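Local coordinates for twin-arginine translocation pathway signal protein (Burkholderia phytofirmans, PDB 2RJO) that probably serves as a periplasmic sugar-binding protein, holding beta-D-galactopyranose in a pocket of its periplasmic-binding-protein fold, at residues T6-S11 with K32-P37. Sequence-based numbering, arbitrary orientation.
Sequences TTLACS and KSVGLP
The backbones of T7 and P37 come within 5.4 Å, CA to CA, and one hydrogen bond joins the segments: L8 N donates its N-H to P37 O at 2.9 Å, with an N-H...O angle of 165°. It is made just ahead of strand 38-42, where L8 is also paired through the backbone with V39, as strands 7-12 and 38-42 run parallel, and it closes the beta-alpha-beta unit whose crossover is helix 18-34, the repeating element of periplasmic binding proteins. The turn from helix to strand is a Schellman motif. G35 takes a positive phi of 63°, and G35 N bonds back to K32 O, after which L36 and P37 run alongside the start of strand 7-12. Apolar contact centres on L8. CG anti to the carbonyl carbon (chi1 -63°) and a fully extended chi2 carry CD1 toward residues 32-37, where it abuts both V34 CG2 and L36 CB, each 3.9 Å away. L36 lies obliquely across this side chain, its own CD1 equally near CG and CD1 of L8. Helix 253-268 supplies the next layer: L261 touches L8, while L265 touches both V34 and L36. F30 and A31 of the crossover helix and V66 of strand 65-69 also pack on L8, consistent with its burial in a contact otherwise near the surface. Just before the strand, T6 OG1 is hydrogen-bonded to N64 OD1, while the T6 carbonyl oxygen faces carbon atoms of residues 32-37. T6 O meets L36 CD2 at 3.7 Å. P37 CG and P37 CD each lie 3.5 Å from T6 O. The ring and the T7 side chain cross at about a right angle, T7 OG1 approaching P37 CG to 4.1 Å.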
loop_
_atom_site.group_PDB
_atom_site.type_symbol
_atom_site.label_atom_id
_atom_site.label_comp_id
_atom_site.label_asym_id
_atom_site.label_seq_id
_atom_site.Cartn_x
_atom_site.Cartn_y
_atom_site.Cartn_z
ATOM N N THR A 6 -12.261 22.148 -10.790
ATOM C CA THR A 6 -11.712 20.837 -11.065
ATOM C C THR A 6 -12.128 19.950 -9.900
ATOM O O THR A 6 -12.153 20.400 -8.759
ATOM C CB THR A 6 -10.173 20.876 -11.138
ATOM O OG1 THR A 6 -9.767 21.549 -12.336
ATOM C CG2 THR A 6 -9.610 19.469 -11.140
ATOM N N THR A 7 -12.482 18.703 -10.184
ATOM C CA THR A 7 -12.871 17.789 -9.119
ATOM C C THR A 7 -11.692 16.892 -8.772
ATOM O O THR A 7 -10.949 16.461 -9.648
ATOM C CB THR A 7 -14.084 16.908 -9.537
ATOM O OG1 THR A 7 -15.230 17.743 -9.750
ATOM C CG2 THR A 7 -14.424 15.909 -8.448
ATOM N N LEU A 8 -11.493 16.645 -7.487
ATOM C CA LEU A 8 -10.421 15.764 -7.069
ATOM C C LEU A 8 -11.097 14.478 -6.598
ATOM O O LEU A 8 -12.052 14.530 -5.819
ATOM C CB LEU A 8 -9.608 16.402 -5.934
ATOM C CG LEU A 8 -8.873 17.706 -6.260
ATOM C CD1 LEU A 8 -8.137 18.205 -5.036
ATOM C CD2 LEU A 8 -7.903 17.481 -7.404
ATOM N N ALA A 9 -10.623 13.331 -7.081
ATOM C CA ALA A 9 -11.206 12.055 -6.683
ATOM C C ALA A 9 -10.134 11.048 -6.297
ATOM O O ALA A 9 -9.019 11.079 -6.819
ATOM C CB ALA A 9 -12.054 11.497 -7.799
ATOM N N CYS A 10 -10.480 10.161 -5.370
ATOM C CA CYS A 10 -9.554 9.137 -4.908
ATOM C C CYS A 10 -10.253 7.779 -4.892
ATOM O O CYS A 10 -11.278 7.600 -4.221
ATOM C CB CYS A 10 -9.044 9.489 -3.514
ATOM S SG CYS A 10 -7.735 8.412 -2.907
ATOM N N SER A 11 -9.707 6.829 -5.647
ATOM C CA SER A 11 -10.278 5.490 -5.731
ATOM C C SER A 11 -9.422 4.440 -5.037
ATOM O O SER A 11 -8.214 4.350 -5.266
ATOM C CB SER A 11 -10.470 5.077 -7.194
ATOM O OG SER A 11 -10.899 3.725 -7.278
ATOM N N LYS A 32 -8.710 19.929 0.554
ATOM C CA LYS A 32 -8.984 20.987 1.513
ATOM C C LYS A 32 -8.065 22.177 1.315
ATOM O O LYS A 32 -8.517 23.322 1.239
ATOM C CB LYS A 32 -8.784 20.455 2.930
ATOM C CG LYS A 32 -10.017 20.471 3.791
ATOM C CD LYS A 32 -11.091 19.552 3.258
ATOM C CE LYS A 32 -12.301 19.558 4.199
ATOM N NZ LYS A 32 -11.932 19.105 5.568
ATOM N N SER A 33 -6.772 21.887 1.238
ATOM C CA SER A 33 -5.755 22.907 1.089
ATOM C C SER A 33 -5.903 23.735 -0.178
ATOM O O SER A 33 -5.678 24.946 -0.152
ATOM C CB SER A 33 -4.360 22.268 1.150
ATOM O OG SER A 33 -4.095 21.489 -0.001
ATOM N N VAL A 34 -6.296 23.101 -1.281
ATOM C CA VAL A 34 -6.458 23.830 -2.532
ATOM C C VAL A 34 -7.889 24.312 -2.764
ATOM O O VAL A 34 -8.183 24.930 -3.781
ATOM C CB VAL A 34 -6.008 22.983 -3.745
ATOM C CG1 VAL A 34 -4.514 22.721 -3.661
ATOM C CG2 VAL A 34 -6.787 21.675 -3.790
ATOM N N GLY A 35 -8.776 24.018 -1.821
ATOM C CA GLY A 35 -10.159 24.438 -1.942
ATOM C C GLY A 35 -10.920 23.859 -3.120
ATOM O O GLY A 35 -11.722 24.562 -3.738
ATOM N N LEU A 36 -10.674 22.594 -3.447
ATOM C CA LEU A 36 -11.380 21.948 -4.555
ATOM C C LEU A 36 -12.277 20.823 -4.040
ATOM O O LEU A 36 -11.965 20.167 -3.048
ATOM C CB LEU A 36 -10.389 21.387 -5.587
ATOM C CG LEU A 36 -9.477 22.382 -6.305
ATOM C CD1 LEU A 36 -8.415 21.633 -7.072
ATOM C CD2 LEU A 36 -10.280 23.253 -7.239
ATOM N N PRO A 37 -13.420 20.602 -4.699
ATOM C CA PRO A 37 -14.325 19.539 -4.260
ATOM C C PRO A 37 -13.624 18.185 -4.298
ATOM O O PRO A 37 -12.826 17.906 -5.199
ATOM C CB PRO A 37 -15.491 19.644 -5.247
ATOM C CG PRO A 37 -14.848 20.206 -6.481
ATOM C CD PRO A 37 -13.929 21.261 -5.914
#